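PDB 5VI0: alkylpurine DNA glycosylase AlkC from Pseudomonas fluorescens, which excises alkylated purine bases from damaged DNA as the first step of base excision repair, and does so without flipping the damaged nucleotide. Local coordinates for residues 118-123 / 149-154; 153-158 / 195-200; 316-321 / 328-333. One frame throughout, in Å; residues are numbered along the deposited sequence.

Contact 1: residues 118-123 / 149-154; sequences FTTFGS and DDNEHV. With P4K (polyethylene glycol), chain G.
This contact lies in the helical-repeat part of the DNA alkylation repair fold, at a pocket that holds a polyethylene glycol chain. The turn after helix 108-118 meets the first turn of helix 152-161. Thr-120 and His-153 carry most of it, with CA atoms 5.3 Å apart. The methyl CG2 of Thr-120 does the touching. It packs against His-153 CB at 3.8 Å and against the amide of Asn-151, whose ND2 lies 3.6 Å away. The methyl stands anti to the carbonyl carbon of Thr-120. Its hydroxyl OG1 (chi1 63°) turns back to bond Tyr-117 O.

Asn-151 is the N-cap of the helix. Its OD1 accepts from His-153 N at 2.7 Å, in the carbonyl plane. Two residues earlier, Asp-149 OD2 accepts from Asn-151 N and closes an Asx turn. The cap bond holds the first turn, and the Asx turn shapes the approach to it.

Thr-120 O lies over the centre of one face of the His-153 ring, 3.9 Å above its plane. The ring edge is used differently: ND1 meets water 2 at 2.8 Å, and this water is also placed to donate to Gly-122 O. Water 1 makes a second bridge, from His-153 O to Thr-119 OG1, a hydroxyl that Ala-124 N also bonds. The Thr-119 methyl reaches the same carbonyl. Both segments are therefore joined by methyl packing and water. The polyethylene glycol meets the ring at its edge, where its C3 comes within 3.3 Å of His-153 CE1.

Contact 2: residues 153-158 / 195-200; sequences HVRRLA and LYVRKS. With P4K (polyethylene glycol), chain G; nucleotides of chain F.
Arg-156 lies over one face of the Tyr-196 ring, between two helices of the DNA alkylation repair fold. Helices 152-161 and 195-209 run almost exactly parallel here, their short axes 8.7 Å apart. The Tyr-196 ring extends from its helix with CG anti to the backbone N (chi1 -174°) and reaches across to the other. Arg-156 CG makes a CH-pi contact, 3.6 Å from the Tyr-196 ring centroid. The arginine chain bends at chi2, and its guanidinium runs nearly parallel to the ring, planes 9° apart, but is shifted out over the CE1 and OH rim. Arg-156 NE is 3.3 Å from Tyr-196 CE1. The opposite ring face is covered by polyethylene glycol C2, so the ring is sandwiched.

Against His-153 the tyrosine presents its edge, in an offset edge-to-face pair with planes at 60°. Water 2 ties the two rings together, lying 2.6 Å from Tyr-196 OH and also bonded to His-153 ND1.

Arg-156 NH1 forms a salt bridge with Glu-125. Elsewhere between the helices, Val-197 CG2 fits against Arg-155 CB at 3.9 Å, and Arg-155 itself pairs with Asp-192. Ser-200 CB packs against Arg-156 CG, while its hydroxyl bonds Ser-159. Lys-199 CE lies 3.2 Å from O4' of the abasic-site analog 3DR7 of chain F. Water 3 accepts from Arg-156 NE at 3.0 Å and donates to Tyr-196 O at 2.7 Å.

Contact 3: residues 316-321 / 328-333; sequences KLKAFS and QHIRRE. With nucleotides of chain E.
Arg-332 starts with CG anti to the backbone N (chi1 164°), then bends at chi2 and chi3. The bends fold its guanidinium back toward Lys-316 and over Leu-317. Leu-317 sets CG opposite its carbonyl carbon (chi1 -83°), which brings its CD2 over the centre of one Arg-332 guanidinium face, 3.9 Å above the plane. Leu-317 CD2 also touches Arg-332 CB at 3.5 Å and Ile-330 CG2 at 4.0 Å.

Arg-332 NH1 donates to Lys-316 O at 3.0 Å, tilted 23° from the carbonyl plane. NH2 adds a weak bond to the same oxygen. Further along, Gln-328 CG lies 3.6 Å from Phe-320 CE2, with amide and ring planes nearly perpendicular. Lys-318 CE packs over one face of that ring and also reaches the Gln-328 amide.

The strands belong to the C-terminal beta domain and are not paired with each other: 316-321 bonds to strand 293-304, with a classic beta bulge at Leu-317 and Lys-318, and 328-333 to strand 278-287. Side chains therefore bridge the outermost strands.

Lys-316 N donates to OP1 of DA2 in chain E at 2.6 Å. Arg-332 thus grips this residue's carbonyl, and its positive charge would probably favour the phosphate without touching it.

Overall arrangement
Contacts 1 and 2 are one continuous neighbourhood, with centres 8 Å apart. They share His-153 and Val-154, use the same helix 152-161 and share water 2. Arg-155 of contact 2 reaches back to the carbonyls of Asp-149 and Asp-150 in contact 1. Both line the polyethylene glycol pocket. The nearest atom of contact 1 is about 11 Å from the bound DNA, whereas in contact 2 Lys-199 touches the abasic-site analog of chain F. Contact 3 stands apart in the beta domain. Its centre is 49 Å from that of contact 1 and 41 Å from that of contact 2. It meets the other DNA strand, chain E, so contacts 2 and 3 touch different strands from separate domains.

Contact 1: residues 118-123 / 149-154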
# COMPACT_ATOMS: atom_id res chain seq x y z
N PHE A 118 -18.51 -0.40 -13.25
CA PHE A 118 -17.78 0.85 -13.33
C PHE A 118 -16.29 0.66 -13.06
O PHE A 118 -15.45 1.37 -13.65
CB PHE A 118 -18.36 1.87 -12.36
CG PHE A 118 -19.66 2.48 -12.81
CD1 PHE A 118 -19.86 2.79 -14.15
CD2 PHE A 118 -20.67 2.75 -11.89
CE1 PHE A 118 -21.06 3.35 -14.56
CE2 PHE A 118 -21.86 3.31 -12.29
CZ PHE A 118 -22.06 3.62 -13.63
N THR A 119 -15.94 -0.26 -12.15
CA THR A 119 -14.54 -0.39 -11.75
C THR A 119 -13.63 -0.77 -12.92
O THR A 119 -12.44 -0.45 -12.89
CB THR A 119 -14.40 -1.41 -10.59
OG1 THR A 119 -13.27 -1.08 -9.77
CG2 THR A 119 -14.25 -2.85 -11.10
N THR A 120 -14.16 -1.40 -13.98
CA THR A 120 -13.33 -1.76 -15.12
C THR A 120 -12.89 -0.56 -15.95
O THR A 120 -11.97 -0.70 -16.76
CB THR A 120 -14.04 -2.77 -16.03
OG1 THR A 120 -15.23 -2.19 -16.58
CG2 THR A 120 -14.44 -4.04 -15.25
N PHE A 121 -13.52 0.60 -15.77
CA PHE A 121 -13.16 1.82 -16.49
C PHE A 121 -12.27 2.74 -15.67
O PHE A 121 -11.80 3.76 -16.19
CB PHE A 121 -14.42 2.57 -16.92
CG PHE A 121 -15.29 1.78 -17.86
CD1 PHE A 121 -15.09 1.84 -19.23
CD2 PHE A 121 -16.31 0.96 -17.37
CE1 PHE A 121 -15.89 1.11 -20.10
CE2 PHE A 121 -17.11 0.23 -18.23
CZ PHE A 121 -16.90 0.30 -19.60
N GLY A 122 -12.02 2.41 -14.42
CA GLY A 122 -11.22 3.22 -13.54
C GLY A 122 -11.05 2.47 -12.25
O GLY A 122 -10.27 1.51 -12.19
N SER A 123 -11.79 2.86 -11.21
CA SER A 123 -11.72 2.10 -9.97
C SER A 123 -12.82 2.49 -9.01
O SER A 123 -13.03 3.68 -8.75
CB SER A 123 -10.36 2.27 -9.28
OG SER A 123 -10.39 1.65 -8.01
N ASP A 149 -14.15 -13.52 -9.83
CA ASP A 149 -14.61 -13.10 -11.15
C ASP A 149 -13.53 -13.35 -12.21
O ASP A 149 -12.35 -13.52 -11.90
CB ASP A 149 -14.99 -11.62 -11.12
CG ASP A 149 -16.03 -11.25 -12.18
OD1 ASP A 149 -17.25 -11.50 -11.96
OD2 ASP A 149 -15.61 -10.70 -13.23
N ASP A 150 -13.96 -13.34 -13.47
CA ASP A 150 -13.05 -13.51 -14.60
C ASP A 150 -12.32 -12.23 -14.96
O ASP A 150 -11.28 -12.28 -15.63
CB ASP A 150 -13.80 -14.00 -15.83
CG ASP A 150 -14.32 -15.40 -15.66
OD1 ASP A 150 -15.42 -15.57 -15.11
OD2 ASP A 150 -13.60 -16.35 -16.06
N ASN A 151 -12.86 -11.08 -14.57
CA ASN A 151 -12.30 -9.79 -14.92
C ASN A 151 -11.23 -9.41 -13.89
O ASN A 151 -11.52 -9.33 -12.69
CB ASN A 151 -13.40 -8.74 -14.99
CG ASN A 151 -12.95 -7.46 -15.66
OD1 ASN A 151 -12.05 -6.77 -15.19
ND2 ASN A 151 -13.59 -7.14 -16.78
N GLU A 152 -10.01 -9.17 -14.36
CA GLU A 152 -8.95 -8.82 -13.42
C GLU A 152 -9.26 -7.50 -12.70
O GLU A 152 -8.80 -7.29 -11.57
CB GLU A 152 -7.59 -8.75 -14.15
CG GLU A 152 -7.48 -7.62 -15.17
CD GLU A 152 -6.09 -7.47 -15.78
OE1 GLU A 152 -6.01 -7.19 -17.00
OE2 GLU A 152 -5.07 -7.60 -15.06
N HIS A 153 -10.05 -6.62 -13.32
CA HIS A 153 -10.40 -5.36 -12.65
C HIS A 153 -11.31 -5.62 -11.46
O HIS A 153 -11.16 -5.00 -10.40
CB HIS A 153 -11.06 -4.40 -13.63
CG HIS A 153 -10.12 -3.86 -14.65
ND1 HIS A 153 -9.41 -2.69 -14.47
CD2 HIS A 153 -9.74 -4.35 -15.86
CE1 HIS A 153 -8.65 -2.48 -15.53
NE2 HIS A 153 -8.83 -3.47 -16.39
N VAL A 154 -12.26 -6.55 -11.62
CA VAL A 154 -13.17 -6.91 -10.54
C VAL A 154 -12.40 -7.62 -9.44
O VAL A 154 -12.51 -7.26 -8.26
CB VAL A 154 -14.32 -7.78 -11.10
CG1 VAL A 154 -15.33 -8.14 -10.02
CG2 VAL A 154 -15.01 -7.05 -12.26
O1 P4K G . -5.06 -3.68 -16.77
C1 P4K G . -4.53 -2.45 -16.33
C2 P4K G . -5.28 -1.91 -15.10
O2 P4K G . -5.39 -0.51 -15.15
C3 P4K G . -6.64 0.05 -14.81
C4 P4K G . -6.99 1.20 -15.79
O3 P4K G . -8.38 1.34 -15.99
C5 P4K G . -8.85 1.31 -17.33
C6 P4K G . -8.02 2.23 -18.23
O4 P4K G . -8.83 3.22 -18.82
C7 P4K G . -8.20 4.42 -19.23
C8 P4K G . -7.18 4.91 -18.19
O5 P4K G . -6.39 5.92 -18.77
C9 P4K G . -6.49 7.19 -18.17
C10 P4K G . -5.50 7.36 -17.01
O6 P4K G . -6.09 7.23 -15.73
C11 P4K G . -5.66 6.10 -15.01
C12 P4K G . -5.80 6.31 -13.49
O7 P4K G . -6.74 5.38 -13.01
C13 P4K G . -7.58 5.79 -11.95
C14 P4K G . -7.07 5.14 -10.66
O8 P4K G . -7.69 5.70 -9.52
C15 P4K G . -7.20 6.93 -9.07
C16 P4K G . -5.77 6.76 -8.56
C17 P4K G . -4.01 8.14 -7.86
C18 P4K G . -3.64 8.73 -6.49
C19 P4K G . -3.14 7.74 -4.38
C20 P4K G . -1.89 8.16 -3.60
C21 P4K G . 0.14 6.88 -3.83
C22 P4K G . 0.58 6.14 -5.09
C23 P4K G . 2.44 6.62 -6.50
C24 P4K G . 3.49 7.69 -6.22
C25 P4K G . 2.77 9.80 -6.96
C26 P4K G . 3.10 10.84 -8.02
C27 P4K G . 1.47 11.03 -9.68
C28 P4K G . 1.55 11.22 -11.20
C29 P4K G . 3.58 11.39 -12.43
C30 P4K G . 4.74 10.52 -12.93
O10 P4K G . -2.90 7.77 -5.76
O11 P4K G . -0.72 7.88 -4.33
O12 P4K G . 1.97 6.22 -5.25
O13 P4K G . 3.53 8.66 -7.24
O14 P4K G . 2.63 10.38 -9.25
O15 P4K G . 2.68 10.57 -11.72
O9 P4K G . -5.39 7.91 -7.87
O HOH W 1 -10.83 -2.12 -10.36
O HOH W 2 -9.47 -0.92 -12.27

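Contact 2: residues 153-158 / 195-200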
# COMPACT_ATOMS: atom_id res chain seq x y z
N HIS A 153 -10.05 -6.62 -13.32
CA HIS A 153 -10.40 -5.36 -12.65
C HIS A 153 -11.31 -5.62 -11.46
O HIS A 153 -11.16 -5.00 -10.40
CB HIS A 153 -11.06 -4.40 -13.63
CG HIS A 153 -10.12 -3.86 -14.65
ND1 HIS A 153 -9.41 -2.69 -14.47
CD2 HIS A 153 -9.74 -4.35 -15.86
CE1 HIS A 153 -8.65 -2.48 -15.53
NE2 HIS A 153 -8.83 -3.47 -16.39
N VAL A 154 -12.26 -6.55 -11.62
CA VAL A 154 -13.17 -6.91 -10.54
C VAL A 154 -12.40 -7.62 -9.44
O VAL A 154 -12.51 -7.26 -8.26
CB VAL A 154 -14.32 -7.78 -11.10
CG1 VAL A 154 -15.33 -8.14 -10.02
CG2 VAL A 154 -15.01 -7.05 -12.26
N ARG A 155 -11.59 -8.61 -9.80
CA ARG A 155 -10.72 -9.25 -8.82
C ARG A 155 -9.87 -8.21 -8.09
O ARG A 155 -9.75 -8.25 -6.86
CB ARG A 155 -9.83 -10.28 -9.51
CG ARG A 155 -10.37 -11.68 -9.57
CD ARG A 155 -9.33 -12.56 -10.28
NE ARG A 155 -9.62 -12.50 -11.70
CZ ARG A 155 -8.70 -12.40 -12.65
NH1 ARG A 155 -7.43 -12.33 -12.33
NH2 ARG A 155 -9.07 -12.35 -13.91
N ARG A 156 -9.30 -7.26 -8.83
CA ARG A 156 -8.46 -6.25 -8.19
C ARG A 156 -9.26 -5.41 -7.19
O ARG A 156 -8.75 -5.10 -6.10
CB ARG A 156 -7.80 -5.38 -9.26
CG ARG A 156 -6.66 -4.51 -8.77
CD ARG A 156 -7.13 -3.09 -8.44
NE ARG A 156 -5.97 -2.27 -8.12
CZ ARG A 156 -6.03 -0.99 -7.79
NH1 ARG A 156 -7.21 -0.40 -7.74
NH2 ARG A 156 -4.91 -0.31 -7.52
N LEU A 157 -10.50 -5.05 -7.53
CA LEU A 157 -11.32 -4.27 -6.59
C LEU A 157 -11.52 -5.03 -5.27
O LEU A 157 -11.42 -4.44 -4.19
CB LEU A 157 -12.67 -3.94 -7.22
CG LEU A 157 -13.72 -3.16 -6.41
CD1 LEU A 157 -13.14 -1.84 -5.89
CD2 LEU A 157 -14.97 -2.88 -7.27
N ALA A 158 -11.79 -6.33 -5.35
CA ALA A 158 -11.90 -7.15 -4.15
C ALA A 158 -10.71 -6.96 -3.23
O ALA A 158 -10.86 -6.84 -2.01
CB ALA A 158 -12.02 -8.63 -4.54
N LEU A 195 -0.80 -9.15 -13.12
CA LEU A 195 0.09 -8.25 -12.38
C LEU A 195 -0.72 -7.20 -11.61
O LEU A 195 -0.38 -6.86 -10.47
CB LEU A 195 1.06 -7.58 -13.36
CG LEU A 195 1.98 -6.50 -12.80
CD1 LEU A 195 2.90 -7.07 -11.73
CD2 LEU A 195 2.77 -5.87 -13.92
N TYR A 196 -1.80 -6.71 -12.22
CA TYR A 196 -2.62 -5.68 -11.59
C TYR A 196 -3.20 -6.18 -10.28
O TYR A 196 -3.14 -5.48 -9.26
CB TYR A 196 -3.73 -5.26 -12.55
CG TYR A 196 -4.61 -4.09 -12.12
CD1 TYR A 196 -4.07 -2.93 -11.57
CD2 TYR A 196 -5.99 -4.13 -12.34
CE1 TYR A 196 -4.88 -1.87 -11.23
CE2 TYR A 196 -6.80 -3.08 -12.00
CZ TYR A 196 -6.25 -1.96 -11.45
OH TYR A 196 -7.10 -0.94 -11.12
N VAL A 197 -3.78 -7.38 -10.31
CA VAL A 197 -4.27 -8.02 -9.08
C VAL A 197 -3.12 -8.27 -8.11
O VAL A 197 -3.23 -7.97 -6.92
CB VAL A 197 -5.03 -9.32 -9.41
CG1 VAL A 197 -5.44 -10.04 -8.11
CG2 VAL A 197 -6.24 -9.04 -10.29
N ARG A 198 -2.00 -8.81 -8.62
CA ARG A 198 -0.90 -9.19 -7.73
C ARG A 198 -0.36 -8.00 -6.95
O ARG A 198 -0.10 -8.11 -5.75
CB ARG A 198 0.23 -9.88 -8.50
CG ARG A 198 -0.13 -11.25 -8.98
CD ARG A 198 1.03 -12.09 -9.51
NE ARG A 198 2.09 -11.35 -10.18
CZ ARG A 198 2.20 -11.16 -11.49
NH1 ARG A 198 1.28 -11.62 -12.32
NH2 ARG A 198 3.24 -10.49 -11.97
N LYS A 199 -0.20 -6.84 -7.60
CA LYS A 199 0.16 -5.64 -6.85
C LYS A 199 -0.81 -5.41 -5.70
O LYS A 199 -0.39 -5.21 -4.55
CB LYS A 199 0.17 -4.42 -7.77
CG LYS A 199 1.13 -4.53 -8.93
CD LYS A 199 1.10 -3.27 -9.77
CE LYS A 199 2.18 -3.28 -10.83
NZ LYS A 199 1.77 -2.52 -12.06
N SER A 200 -2.11 -5.47 -5.99
CA SER A 200 -3.12 -5.18 -4.99
C SER A 200 -3.02 -6.13 -3.80
O SER A 200 -3.07 -5.70 -2.64
CB SER A 200 -4.51 -5.23 -5.62
OG SER A 200 -5.50 -4.81 -4.71
O1 P4K G . -5.06 -3.68 -16.77
C1 P4K G . -4.53 -2.45 -16.33
C2 P4K G . -5.28 -1.91 -15.10
O2 P4K G . -5.39 -0.51 -15.15
C3 P4K G . -6.64 0.05 -14.81
C4 P4K G . -6.99 1.20 -15.79
O3 P4K G . -8.38 1.34 -15.99
C5 P4K G . -8.85 1.31 -17.33
C6 P4K G . -8.02 2.23 -18.23
O4 P4K G . -8.83 3.22 -18.82
C7 P4K G . -8.20 4.42 -19.23
C8 P4K G . -7.18 4.91 -18.19
O5 P4K G . -6.39 5.92 -18.77
C9 P4K G . -6.49 7.19 -18.17
C10 P4K G . -5.50 7.36 -17.01
O6 P4K G . -6.09 7.23 -15.73
C11 P4K G . -5.66 6.10 -15.01
C12 P4K G . -5.80 6.31 -13.49
O7 P4K G . -6.74 5.38 -13.01
C13 P4K G . -7.58 5.79 -11.95
C14 P4K G . -7.07 5.14 -10.66
O8 P4K G . -7.69 5.70 -9.52
C15 P4K G . -7.20 6.93 -9.07
C16 P4K G . -5.77 6.76 -8.56
C17 P4K G . -4.01 8.14 -7.86
C18 P4K G . -3.64 8.73 -6.49
C19 P4K G . -3.14 7.74 -4.38
C20 P4K G . -1.89 8.16 -3.60
C21 P4K G . 0.14 6.88 -3.83
C22 P4K G . 0.58 6.14 -5.09
C23 P4K G . 2.44 6.62 -6.50
C24 P4K G . 3.49 7.69 -6.22
C25 P4K G . 2.77 9.80 -6.96
C26 P4K G . 3.10 10.84 -8.02
C27 P4K G . 1.47 11.03 -9.68
C28 P4K G . 1.55 11.22 -11.20
C29 P4K G . 3.58 11.39 -12.43
C30 P4K G . 4.74 10.52 -12.93
O10 P4K G . -2.90 7.77 -5.76
O11 P4K G . -0.72 7.88 -4.33
O12 P4K G . 1.97 6.22 -5.25
O13 P4K G . 3.53 8.66 -7.24
O14 P4K G . 2.63 10.38 -9.25
O15 P4K G . 2.68 10.57 -11.72
O9 P4K G . -5.39 7.91 -7.87
O5' 3DR F 7 3.89 -2.16 -7.76
P 3DR F 7 3.14 -0.74 -7.45
OP1 3DR F 7 2.86 0.02 -8.72
OP2 3DR F 7 1.90 -1.01 -6.65
C2' 3DR F 7 7.44 -4.00 -9.94
C5' 3DR F 7 5.27 -2.11 -7.87
C4' 3DR F 7 5.74 -3.38 -8.53
O4' 3DR F 7 5.04 -3.74 -9.55
C1' 3DR F 7 6.08 -4.16 -10.65
C3' 3DR F 7 7.22 -3.03 -9.11
O3' 3DR F 7 8.07 -3.01 -7.94
O HOH W 2 -9.47 -0.92 -12.27
O HOH W 3 -3.10 -2.99 -8.12

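Contact 3: residues 316-321 / 328-333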
# COMPACT_ATOMS: atom_id res chain seq x y z
N LYS A 316 23.71 -1.87 4.42
CA LYS A 316 24.66 -2.87 3.93
C LYS A 316 26.07 -2.58 4.43
O LYS A 316 26.55 -1.45 4.36
CB LYS A 316 24.66 -2.91 2.40
CG LYS A 316 23.37 -3.41 1.80
CD LYS A 316 23.55 -3.85 0.36
CE LYS A 316 22.22 -4.34 -0.21
NZ LYS A 316 21.43 -5.15 0.78
N LEU A 317 26.72 -3.63 4.94
CA LEU A 317 28.13 -3.57 5.34
C LEU A 317 29.06 -4.19 4.31
O LEU A 317 29.93 -3.51 3.77
CB LEU A 317 28.31 -4.27 6.69
CG LEU A 317 27.99 -3.39 7.89
CD1 LEU A 317 27.88 -4.21 9.18
CD2 LEU A 317 29.05 -2.29 8.01
N LYS A 318 28.88 -5.48 4.00
CA LYS A 318 29.88 -6.16 3.20
C LYS A 318 29.32 -7.48 2.70
O LYS A 318 28.65 -8.19 3.44
CB LYS A 318 31.14 -6.41 4.05
CG LYS A 318 32.36 -6.86 3.30
CD LYS A 318 33.54 -6.97 4.26
CE LYS A 318 34.83 -7.38 3.57
NZ LYS A 318 35.37 -6.32 2.69
N ALA A 319 29.59 -7.78 1.43
CA ALA A 319 29.28 -9.09 0.85
C ALA A 319 30.58 -9.66 0.30
O ALA A 319 31.15 -9.12 -0.65
CB ALA A 319 28.23 -8.98 -0.25
N PHE A 320 31.03 -10.77 0.87
CA PHE A 320 32.37 -11.25 0.60
C PHE A 320 32.45 -12.73 0.96
O PHE A 320 31.49 -13.32 1.46
CB PHE A 320 33.40 -10.44 1.39
CG PHE A 320 33.38 -10.74 2.86
CD1 PHE A 320 32.25 -10.46 3.62
CD2 PHE A 320 34.47 -11.34 3.46
CE1 PHE A 320 32.22 -10.75 4.96
CE2 PHE A 320 34.44 -11.64 4.80
CZ PHE A 320 33.31 -11.35 5.55
N SER A 321 33.61 -13.32 0.71
CA SER A 321 33.91 -14.71 1.02
C SER A 321 34.86 -14.76 2.21
O SER A 321 35.95 -14.17 2.17
CB SER A 321 34.54 -15.43 -0.17
OG SER A 321 34.94 -16.73 0.20
N GLN A 328 37.60 -11.57 9.53
CA GLN A 328 37.42 -10.34 8.77
C GLN A 328 36.92 -9.29 9.75
O GLN A 328 35.79 -9.39 10.24
CB GLN A 328 36.44 -10.53 7.61
CG GLN A 328 36.11 -9.25 6.85
CD GLN A 328 37.36 -8.54 6.36
OE1 GLN A 328 38.06 -9.03 5.48
NE2 GLN A 328 37.65 -7.37 6.93
N HIS A 329 37.77 -8.32 10.08
CA HIS A 329 37.30 -7.19 10.86
C HIS A 329 36.45 -6.27 10.00
O HIS A 329 36.77 -6.00 8.84
CB HIS A 329 38.47 -6.41 11.45
CG HIS A 329 38.03 -5.37 12.43
ND1 HIS A 329 37.34 -5.68 13.58
CD2 HIS A 329 38.11 -4.02 12.39
CE1 HIS A 329 37.04 -4.57 14.22
NE2 HIS A 329 37.50 -3.54 13.53
N ILE A 330 35.35 -5.79 10.57
CA ILE A 330 34.40 -4.94 9.85
C ILE A 330 34.17 -3.67 10.66
O ILE A 330 33.96 -3.74 11.88
CB ILE A 330 33.07 -5.67 9.58
CG1 ILE A 330 33.35 -6.90 8.72
CG2 ILE A 330 32.09 -4.75 8.86
CD1 ILE A 330 32.13 -7.71 8.32
N ARG A 331 34.23 -2.53 9.98
CA ARG A 331 34.13 -1.21 10.59
C ARG A 331 33.31 -0.29 9.68
O ARG A 331 33.46 -0.32 8.46
CB ARG A 331 35.52 -0.62 10.85
CG ARG A 331 35.54 0.86 11.21
CD ARG A 331 36.97 1.37 11.44
NE ARG A 331 37.72 0.42 12.25
CZ ARG A 331 37.65 0.36 13.58
NH1 ARG A 331 38.37 -0.55 14.24
NH2 ARG A 331 36.87 1.21 14.25
N ARG A 332 32.44 0.50 10.28
CA ARG A 332 31.60 1.41 9.52
C ARG A 332 31.36 2.63 10.37
O ARG A 332 30.97 2.50 11.54
CB ARG A 332 30.26 0.75 9.14
CG ARG A 332 29.14 1.70 8.68
CD ARG A 332 29.50 2.36 7.34
NE ARG A 332 29.92 1.37 6.36
CZ ARG A 332 29.07 0.74 5.54
NH1 ARG A 332 27.77 1.02 5.59
NH2 ARG A 332 29.53 -0.16 4.68
N GLU A 333 31.61 3.81 9.81
CA GLU A 333 31.23 5.06 10.44
C GLU A 333 29.92 5.55 9.84
O GLU A 333 29.71 5.48 8.62
CB GLU A 333 32.32 6.12 10.23
CG GLU A 333 32.01 7.44 10.91
CD GLU A 333 33.04 8.51 10.57
OE1 GLU A 333 33.01 9.03 9.43
OE2 GLU A 333 33.88 8.82 11.45
P DA E 2 22.33 0.61 1.74
OP1 DA E 2 23.16 0.12 2.87
OP2 DA E 2 20.99 0.07 1.44
O5' DA E 2 22.05 2.17 1.91
C5' DA E 2 23.10 3.07 2.16
C4' DA E 2 22.55 4.48 2.28
O4' DA E 2 22.15 4.95 0.97
C3' DA E 2 21.34 4.63 3.19
O3' DA E 2 21.48 5.83 3.98
C2' DA E 2 20.14 4.66 2.22
C1' DA E 2 20.74 5.12 0.90
N9 DA E 2 20.25 4.39 -0.28
C8 DA E 2 19.57 3.20 -0.31
N7 DA E 2 19.28 2.79 -1.53
C5 DA E 2 19.82 3.77 -2.36
C6 DA E 2 19.87 3.93 -3.77
N6 DA E 2 19.33 3.07 -4.64
N1 DA E 2 20.48 5.02 -4.25
C2 DA E 2 21.01 5.90 -3.39
N3 DA E 2 21.04 5.86 -2.07
C4 DA E 2 20.43 4.76 -1.61